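Local structure of 7,8-dihydro-6-hydroxymethylpterin pyrophosphokinase-dihydropteroate synthase (Plasmodium falciparum, 6JWS) at residues E448-Q460 with T483-L497. The protein probably catalyses two successive steps of folate biosynthesis, pyrophosphorylation of 6-hydroxymethyl-7,8-dihydropterin by ATP and condensation of the product with 4-aminobenzoate to 7,8-dihydropteroate. The protein carries 1 engineered substitution. Sequence-based numbering, arbitrary orientation.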
ATOM      1  N   GLU B 448      -7.712  33.520  23.420  1.00 24.09           N
ATOM      2  CA  GLU B 448      -8.134  32.412  22.568  1.00 21.66           C
ATOM      3  C   GLU B 448      -9.544  32.668  22.046  1.00 18.91           C
ATOM      4  O   GLU B 448      -9.814  32.553  20.854  1.00 18.80           O
ATOM      5  CB  GLU B 448      -8.059  31.072  23.317  1.00 21.16           C
ATOM      6  CG  GLU B 448      -8.603  29.872  22.520  1.00 22.23           C
ATOM      7  CD  GLU B 448      -8.535  28.523  23.241  1.00 23.97           C
ATOM      8  OE1 GLU B 448      -8.134  28.488  24.419  1.00 25.40           O
ATOM      9  OE2 GLU B 448      -8.896  27.501  22.636  1.00 25.24           O
ATOM     10  N   ARG B 449     -10.437  33.038  22.953  1.00 17.89           N
ATOM     11  CA  ARG B 449     -11.833  33.235  22.605  1.00 19.63           C
ATOM     12  C   ARG B 449     -11.962  34.283  21.506  1.00 20.40           C
ATOM     13  O   ARG B 449     -12.773  34.118  20.604  1.00 23.43           O
ATOM     14  CB  ARG B 449     -12.616  33.648  23.859  1.00 19.19           C
ATOM     15  CG  ARG B 449     -14.081  33.930  23.593  1.00 19.48           C
ATOM     16  CD  ARG B 449     -14.341  35.379  23.228  1.00 20.85           C
ATOM     17  NE  ARG B 449     -15.722  35.522  22.782  1.00 21.63           N
ATOM     18  CZ  ARG B 449     -16.156  36.471  21.960  1.00 21.49           C
ATOM     19  NH1 ARG B 449     -15.320  37.385  21.498  1.00 19.34           N
ATOM     20  NH2 ARG B 449     -17.428  36.486  21.599  1.00 21.03           N
ATOM     21  N   ASP B 450     -11.172  35.363  21.597  1.00 21.88           N
ATOM     22  CA  ASP B 450     -11.248  36.464  20.639  1.00 24.39           C
ATOM     23  C   ASP B 450     -10.558  36.114  19.320  1.00 24.03           C
ATOM     24  O   ASP B 450     -10.855  36.731  18.299  1.00 24.71           O
ATOM     25  CB  ASP B 450     -10.706  37.788  21.200  1.00 24.11           C
ATOM     26  CG  ASP B 450     -11.642  38.454  22.200  1.00 26.17           C
ATOM     27  OD1 ASP B 450     -12.891  38.325  22.050  1.00 26.01           O
ATOM     28  OD2 ASP B 450     -11.120  39.071  23.140  1.00 28.18           O
ATOM     29  N   LEU B 451      -9.642  35.134  19.345  1.00 22.73           N
ATOM     30  CA  LEU B 451      -9.043  34.646  18.113  1.00 21.59           C
ATOM     31  C   LEU B 451     -10.060  33.849  17.314  1.00 22.57           C
ATOM     32  O   LEU B 451     -10.166  34.088  16.109  1.00 24.54           O
ATOM     33  CB  LEU B 451      -7.785  33.824  18.386  1.00 21.96           C
ATOM     34  CG  LEU B 451      -6.550  34.647  18.744  1.00 22.91           C
ATOM     35  CD1 LEU B 451      -5.407  33.738  19.161  1.00 22.44           C
ATOM     36  CD2 LEU B 451      -6.125  35.526  17.574  1.00 22.89           C
ATOM     37  N   VAL B 452     -10.820  32.955  17.979  1.00 20.56           N
ATOM     38  CA  VAL B 452     -11.616  31.983  17.232  1.00 20.55           C
ATOM     39  C   VAL B 452     -13.086  32.377  17.112  1.00 20.06           C
ATOM     40  O   VAL B 452     -13.688  32.128  16.070  1.00 19.20           O
ATOM     41  CB  VAL B 452     -11.485  30.520  17.726  1.00 21.52           C
ATOM     42  CG1 VAL B 452     -10.061  30.013  17.617  1.00 23.20           C
ATOM     43  CG2 VAL B 452     -11.987  30.339  19.148  1.00 20.26           C
ATOM     44  N   VAL B 453     -13.709  32.880  18.187  1.00 20.89           N
ATOM     45  CA  VAL B 453     -15.156  33.045  18.095  1.00 21.85           C
ATOM     46  C   VAL B 453     -15.529  34.012  16.963  1.00 22.68           C
ATOM     47  O   VAL B 453     -16.370  33.656  16.135  1.00 24.06           O
ATOM     48  CB  VAL B 453     -15.847  33.346  19.445  1.00 23.64           C
ATOM     49  CG1 VAL B 453     -17.318  33.697  19.251  1.00 22.49           C
ATOM     50  CG2 VAL B 453     -15.728  32.166  20.414  1.00 22.22           C
ATOM     51  N   PRO B 454     -14.923  35.226  16.827  1.00 21.87           N
ATOM     52  CA  PRO B 454     -15.297  36.139  15.737  1.00 23.17           C
ATOM     53  C   PRO B 454     -15.195  35.463  14.367  1.00 23.99           C
ATOM     54  O   PRO B 454     -16.099  35.594  13.528  1.00 25.03           O
ATOM     55  CB  PRO B 454     -14.335  37.346  15.875  1.00 21.95           C
ATOM     56  CG  PRO B 454     -13.898  37.304  17.339  1.00 22.00           C
ATOM     57  CD  PRO B 454     -13.897  35.824  17.706  1.00 21.89           C
ATOM     58  N   VAL B 455     -14.099  34.720  14.155  1.00 22.30           N
ATOM     59  CA  VAL B 455     -13.899  33.998  12.905  1.00 20.39           C
ATOM     60  C   VAL B 455     -15.066  33.047  12.665  1.00 21.12           C
ATOM     61  O   VAL B 455     -15.644  33.037  11.572  1.00 21.01           O
ATOM     62  CB  VAL B 455     -12.564  33.238  12.882  1.00 19.26           C
ATOM     63  CG1 VAL B 455     -12.532  32.242  11.733  1.00 19.41           C
ATOM     64  CG2 VAL B 455     -11.389  34.206  12.779  1.00 18.52           C
ATOM     65  N   LEU B 456     -15.429  32.276  13.698  1.00 20.68           N
ATOM     66  CA  LEU B 456     -16.463  31.267  13.524  1.00 21.40           C
ATOM     67  C   LEU B 456     -17.810  31.926  13.266  1.00 22.69           C
ATOM     68  O   LEU B 456     -18.621  31.351  12.531  1.00 22.34           O
ATOM     69  CB  LEU B 456     -16.532  30.344  14.744  1.00 20.62           C
ATOM     70  CG  LEU B 456     -15.447  29.268  14.811  1.00 20.25           C
ATOM     71  CD1 LEU B 456     -15.496  28.526  16.135  1.00 18.53           C
ATOM     72  CD2 LEU B 456     -15.561  28.305  13.639  1.00 19.68           C
ATOM     73  N   GLN B 457     -18.039  33.086  13.916  1.00 21.92           N
ATOM     74  CA  GLN B 457     -19.251  33.881  13.759  1.00 23.96           C
ATOM     75  C   GLN B 457     -19.369  34.402  12.322  1.00 22.75           C
ATOM     76  O   GLN B 457     -20.421  34.283  11.710  1.00 24.19           O
ATOM     77  CB  GLN B 457     -19.277  35.031  14.775  1.00 27.10           C
ATOM     78  CG  GLN B 457     -19.948  34.667  16.092  1.00 30.27           C
ATOM     79  CD  GLN B 457     -19.613  35.591  17.238  1.00 36.45           C
ATOM     80  OE1 GLN B 457     -18.691  36.410  17.178  1.00 40.92           O
ATOM     81  NE2 GLN B 457     -20.353  35.437  18.325  1.00 38.26           N
ATOM     82  N   LEU B 458     -18.286  34.967  11.782  1.00 21.40           N
ATOM     83  CA  LEU B 458     -18.260  35.454  10.411  1.00 23.15           C
ATOM     84  C   LEU B 458     -18.464  34.293   9.430  1.00 25.55           C
ATOM     85  O   LEU B 458     -19.197  34.429   8.448  1.00 25.60           O
ATOM     86  CB  LEU B 458     -16.936  36.198  10.180  1.00 23.23           C
ATOM     87  CG  LEU B 458     -16.748  36.850   8.805  1.00 25.99           C
ATOM     88  CD1 LEU B 458     -17.885  37.807   8.482  1.00 26.95           C
ATOM     89  CD2 LEU B 458     -15.420  37.586   8.713  1.00 24.87           C
ATOM     90  N   PHE B 459     -17.848  33.130   9.712  1.00 25.06           N
ATOM     91  CA  PHE B 459     -18.026  31.991   8.823  1.00 24.70           C
ATOM     92  C   PHE B 459     -19.496  31.580   8.757  1.00 25.56           C
ATOM     93  O   PHE B 459     -20.014  31.306   7.671  1.00 26.93           O
ATOM     94  CB  PHE B 459     -17.160  30.790   9.221  1.00 23.20           C
ATOM     95  CG  PHE B 459     -17.427  29.598   8.346  1.00 22.42           C
ATOM     96  CD1 PHE B 459     -16.869  29.515   7.079  1.00 21.64           C
ATOM     97  CD2 PHE B 459     -18.282  28.591   8.767  1.00 22.09           C
ATOM     98  CE1 PHE B 459     -17.141  28.430   6.259  1.00 22.82           C
ATOM     99  CE2 PHE B 459     -18.556  27.511   7.940  1.00 22.49           C
ATOM    100  CZ  PHE B 459     -17.992  27.436   6.685  1.00 22.31           C
ATOM    101  N   GLN B 460     -20.144  31.505   9.927  1.00 25.09           N
ATOM    102  CA  GLN B 460     -21.541  31.109  10.032  1.00 28.94           C
ATOM    103  C   GLN B 460     -22.388  32.069   9.182  1.00 31.62           C
ATOM    104  O   GLN B 460     -23.237  31.638   8.407  1.00 30.40           O
ATOM    105  CB  GLN B 460     -21.925  31.040  11.519  1.00 28.91           C
ATOM    106  CG  GLN B 460     -23.396  30.765  11.819  1.00 32.24           C
ATOM    107  CD  GLN B 460     -23.804  30.970  13.267  1.00 38.06           C
ATOM    108  OE1 GLN B 460     -23.598  32.033  13.859  1.00 38.69           O
ATOM    109  NE2 GLN B 460     -24.423  29.956  13.863  1.00 39.34           N
ATOM    110  N   THR B 483      -9.518  23.117  20.995  1.00 11.99           N
ATOM    111  CA  THR B 483      -9.466  23.796  22.282  1.00 11.95           C
ATOM    112  C   THR B 483      -9.437  22.779  23.431  1.00 11.99           C
ATOM    113  O   THR B 483      -9.919  21.650  23.288  1.00 12.09           O
ATOM    114  CB  THR B 483     -10.634  24.790  22.432  1.00 11.75           C
ATOM    115  OG1 THR B 483     -10.344  25.565  23.594  1.00 11.81           O
ATOM    116  CG2 THR B 483     -12.006  24.157  22.590  1.00 10.76           C
ATOM    117  N   ILE B 484      -8.924  23.209  24.589  1.00 12.04           N
ATOM    118  CA  ILE B 484      -9.037  22.448  25.827  1.00 12.67           C
ATOM    119  C   ILE B 484      -9.884  23.257  26.808  1.00 14.04           C
ATOM    120  O   ILE B 484     -10.031  22.881  27.988  1.00 14.72           O
ATOM    121  CB  ILE B 484      -7.648  22.161  26.428  1.00 12.41           C
ATOM    122  CG1 ILE B 484      -6.926  23.454  26.835  1.00 12.13           C
ATOM    123  CG2 ILE B 484      -6.808  21.308  25.478  1.00 12.78           C
ATOM    124  CD1 ILE B 484      -5.550  23.227  27.445  1.00 11.46           C
ATOM    125  N   ASN B 485     -10.446  24.362  26.306  1.00 13.65           N
ATOM    126  CA  ASN B 485     -10.994  25.367  27.200  1.00 15.22           C
ATOM    127  C   ASN B 485     -12.516  25.298  27.240  1.00 14.57           C
ATOM    128  O   ASN B 485     -13.201  25.549  26.254  1.00 14.15           O
ATOM    129  CB  ASN B 485     -10.419  26.762  26.942  1.00 17.47           C
ATOM    130  CG  ASN B 485     -10.880  27.752  27.985  1.00 21.21           C
ATOM    131  OD1 ASN B 485     -11.968  28.325  27.866  1.00 25.67           O
ATOM    132  ND2 ASN B 485     -10.084  27.926  29.031  1.00 23.03           N
ATOM    133  N   TYR B 486     -13.028  24.962  28.422  1.00 15.32           N
ATOM    134  CA  TYR B 486     -14.451  24.907  28.691  1.00 16.24           C
ATOM    135  C   TYR B 486     -15.196  26.152  28.191  1.00 17.32           C
ATOM    136  O   TYR B 486     -16.180  26.023  27.459  1.00 17.89           O
ATOM    137  CB  TYR B 486     -14.659  24.711  30.191  1.00 16.32           C
ATOM    138  CG  TYR B 486     -16.110  24.615  30.574  1.00 17.27           C
ATOM    139  CD1 TYR B 486     -16.870  25.756  30.800  1.00 18.30           C
ATOM    140  CD2 TYR B 486     -16.713  23.383  30.728  1.00 17.67           C
ATOM    141  CE1 TYR B 486     -18.202  25.676  31.159  1.00 19.45           C
ATOM    142  CE2 TYR B 486     -18.044  23.278  31.098  1.00 19.62           C
ATOM    143  CZ  TYR B 486     -18.792  24.431  31.295  1.00 21.37           C
ATOM    144  OH  TYR B 486     -20.104  24.330  31.661  1.00 24.55           O
ATOM    145  N   ASN B 487     -14.749  27.353  28.595  1.00 17.33           N
ATOM    146  CA  ASN B 487     -15.489  28.573  28.286  1.00 18.02           C
ATOM    147  C   ASN B 487     -15.567  28.802  26.779  1.00 17.18           C
ATOM    148  O   ASN B 487     -16.621  29.171  26.263  1.00 17.51           O
ATOM    149  CB  ASN B 487     -14.966  29.795  29.051  1.00 19.18           C
ATOM    150  CG  ASN B 487     -15.486  29.804  30.476  1.00 22.17           C
ATOM    151  OD1 ASN B 487     -16.534  29.235  30.758  1.00 24.11           O
ATOM    152  ND2 ASN B 487     -14.756  30.409  31.396  1.00 25.84           N
ATOM    153  N   VAL B 488     -14.460  28.550  26.075  1.00 15.86           N
ATOM    154  CA  VAL B 488     -14.426  28.711  24.632  1.00 15.88           C
ATOM    155  C   VAL B 488     -15.398  27.716  24.004  1.00 16.01           C
ATOM    156  O   VAL B 488     -16.288  28.109  23.248  1.00 15.71           O
ATOM    157  CB  VAL B 488     -12.987  28.577  24.084  1.00 16.78           C
ATOM    158  CG1 VAL B 488     -12.957  28.382  22.568  1.00 17.04           C
ATOM    159  CG2 VAL B 488     -12.125  29.773  24.490  1.00 16.08           C
ATOM    160  N   PHE B 489     -15.274  26.433  24.373  1.00 15.18           N
ATOM    161  CA  PHE B 489     -16.143  25.431  23.786  1.00 14.96           C
ATOM    162  C   PHE B 489     -17.612  25.749  24.059  1.00 16.29           C
ATOM    163  O   PHE B 489     -18.435  25.570  23.166  1.00 16.45           O
ATOM    164  CB  PHE B 489     -15.802  23.995  24.210  1.00 13.94           C
ATOM    165  CG  PHE B 489     -16.523  22.944  23.377  1.00 13.67           C
ATOM    166  CD1 PHE B 489     -16.281  22.821  22.017  1.00 12.61           C
ATOM    167  CD2 PHE B 489     -17.446  22.077  23.948  1.00 13.05           C
ATOM    168  CE1 PHE B 489     -16.940  21.867  21.251  1.00 13.08           C
ATOM    169  CE2 PHE B 489     -18.073  21.097  23.188  1.00 13.09           C
ATOM    170  CZ  PHE B 489     -17.840  21.007  21.836  1.00 12.71           C
ATOM    171  N   LYS B 490     -17.936  26.186  25.291  1.00 18.44           N
ATOM    172  CA  LYS B 490     -19.313  26.496  25.663  1.00 22.09           C
ATOM    173  C   LYS B 490     -19.912  27.590  24.767  1.00 21.11           C
ATOM    174  O   LYS B 490     -21.013  27.449  24.256  1.00 21.72           O
ATOM    175  CB  LYS B 490     -19.422  26.851  27.153  1.00 24.43           C
ATOM    176  CG  LYS B 490     -20.838  27.153  27.629  1.00 28.03           C
ATOM    177  CD  LYS B 490     -20.953  27.369  29.138  1.00 33.06           C
ATOM    178  CE  LYS B 490     -22.208  28.118  29.546  1.00 37.25           C
ATOM    179  NZ  LYS B 490     -23.424  27.572  28.894  1.00 37.70           N
ATOM    180  N   GLU B 491     -19.174  28.671  24.543  1.00 22.01           N
ATOM    181  CA  GLU B 491     -19.704  29.763  23.737  1.00 23.82           C
ATOM    182  C   GLU B 491     -19.912  29.283  22.300  1.00 23.62           C
ATOM    183  O   GLU B 491     -20.837  29.731  21.633  1.00 26.77           O
ATOM    184  CB  GLU B 491     -18.780  30.985  23.794  1.00 23.72           C
ATOM    185  CG  GLU B 491     -19.389  32.230  23.159  1.00 26.71           C
ATOM    186  CD  GLU B 491     -18.494  33.456  23.049  1.00 28.32           C
ATOM    187  OE1 GLU B 491     -17.337  33.410  23.507  1.00 29.74           O
ATOM    188  OE2 GLU B 491     -18.948  34.456  22.474  1.00 32.29           O
ATOM    189  N   CYS B 492     -19.068  28.350  21.837  1.00 21.50           N
ATOM    190  CA  CYS B 492     -19.184  27.851  20.475  1.00 19.96           C
ATOM    191  C   CYS B 492     -20.422  26.980  20.323  1.00 19.99           C
ATOM    192  O   CYS B 492     -21.161  27.155  19.364  1.00 20.84           O
ATOM    193  CB  CYS B 492     -17.947  27.087  20.034  1.00 19.66           C
ATOM    194  SG  CYS B 492     -16.506  28.160  19.837  1.00 21.44           S
ATOM    195  N   VAL B 493     -20.670  26.066  21.274  1.00 20.93           N
ATOM    196  CA  VAL B 493     -21.837  25.208  21.106  1.00 21.94           C
ATOM    197  C   VAL B 493     -23.131  25.989  21.349  1.00 23.66           C
ATOM    198  O   VAL B 493     -24.122  25.746  20.665  1.00 25.20           O
ATOM    199  CB  VAL B 493     -21.765  23.830  21.814  1.00 21.16           C
ATOM    200  CG1 VAL B 493     -20.646  22.965  21.242  1.00 21.08           C
ATOM    201  CG2 VAL B 493     -21.636  23.914  23.326  1.00 19.13           C
ATOM    202  N   ASP B 494     -23.120  26.935  22.303  1.00 25.88           N
ATOM    203  CA  ASP B 494     -24.303  27.739  22.596  1.00 26.30           C
ATOM    204  C   ASP B 494     -24.773  28.465  21.337  1.00 24.50           C
ATOM    205  O   ASP B 494     -25.965  28.593  21.119  1.00 26.02           O
ATOM    206  CB  ASP B 494     -24.082  28.742  23.740  1.00 26.95           C
ATOM    207  CG  ASP B 494     -24.047  28.135  25.138  1.00 29.47           C
ATOM    208  OD1 ASP B 494     -24.436  26.954  25.285  1.00 30.23           O
ATOM    209  OD2 ASP B 494     -23.638  28.861  26.082  1.00 34.18           O
ATOM    210  N   ASN B 495     -23.826  28.885  20.495  1.00 23.99           N
ATOM    211  CA  ASN B 495     -24.100  29.699  19.324  1.00 23.15           C
ATOM    212  C   ASN B 495     -24.073  28.861  18.044  1.00 23.65           C
ATOM    213  O   ASN B 495     -24.128  29.418  16.955  1.00 22.32           O
ATOM    214  CB  ASN B 495     -23.135  30.888  19.283  1.00 25.83           C
ATOM    215  CG  ASN B 495     -23.485  31.939  20.324  1.00 28.79           C
ATOM    216  OD1 ASN B 495     -24.340  32.784  20.066  1.00 33.93           O
ATOM    217  ND2 ASN B 495     -22.873  31.884  21.502  1.00 24.98           N
ATOM    218  N   ASP B 496     -23.938  27.527  18.179  1.00 26.08           N
ATOM    219  CA  ASP B 496     -23.937  26.583  17.064  1.00 26.20           C
ATOM    220  C   ASP B 496     -22.819  26.902  16.075  1.00 22.85           C
ATOM    221  O   ASP B 496     -23.026  26.917  14.866  1.00 20.96           O
ATOM    222  CB  ASP B 496     -25.317  26.435  16.408  1.00 34.04           C
ATOM    223  CG  ASP B 496     -26.320  25.693  17.286  1.00 49.36           C
ATOM    224  OD1 ASP B 496     -26.983  26.357  18.124  1.00 54.90           O
ATOM    225  OD2 ASP B 496     -26.420  24.443  17.149  1.00 59.68           O
ATOM    226  N   LEU B 497     -21.615  27.129  16.599  1.00 20.56           N
ATOM    227  CA  LEU B 497     -20.511  27.520  15.738  1.00 19.71           C
ATOM    228  C   LEU B 497     -19.672  26.304  15.344  1.00 17.82           C
ATOM    229  O   LEU B 497     -18.860  26.427  14.434  1.00 17.85           O
ATOM    230  CB  LEU B 497     -19.660  28.597  16.440  1.00 19.90           C
ATOM    231  CG  LEU B 497     -20.402  29.886  16.822  1.00 20.20           C
ATOM    232  CD1 LEU B 497     -19.459  30.901  17.439  1.00 19.68           C
ATOM    233  CD2 LEU B 497     -21.087  30.496  15.606  1.00 20.35           C
TER
HETATM  234  O   HOH W   1      -7.124  25.635  24.014  1.00 19.11           O
HETATM  235  O   HOH W   2     -19.297  28.387  12.357  1.00 24.24           O
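Glu448 OE2 is gripped twice, by Thr483 OG1, which donates at 2.6 Å from the syn side but 32° out of the carboxylate plane, and by a water at 2.9 Å that also accepts from Ile484 N. Segment 448-460, from helix 448-464, and helix 486-494 are neighbours on the outside of the TIM barrel of the dihydropteroate synthase part, their axes here nearly parallel (16°) as in successive β/α units. Thr483 suits the turn just after strand 478-482: its hydroxyl donates to Glu448 while accepting from Asn485 N in an ST turn, and Asn485 OD1 then N-caps the helix at Val488 N. On the outer side Arg449 takes Glu491 side-on, NE to OE1 at 2.8 Å and NH2 to OE2 at 2.7 Å, with guanidinium and carboxylate nearly coplanar. NH1 turns to Asp450 OD1, so carboxylates on two edges fix the guanidinium's rotation. Beneath, compact side chains fill the seam: Val488 against Val452, and Cys492 SG against Leu456 CD1 (3.9 Å), with Val488 and Cys492 resting on Ile481. After the Schellman turn at Asp496, Leu497 drops CD1 onto Val453 CG1, while Gln460, its CG anti to N (chi1 175°) and chain extended, thereby reaches across to donate from NE2 to Asn495 O at 3.2 Å.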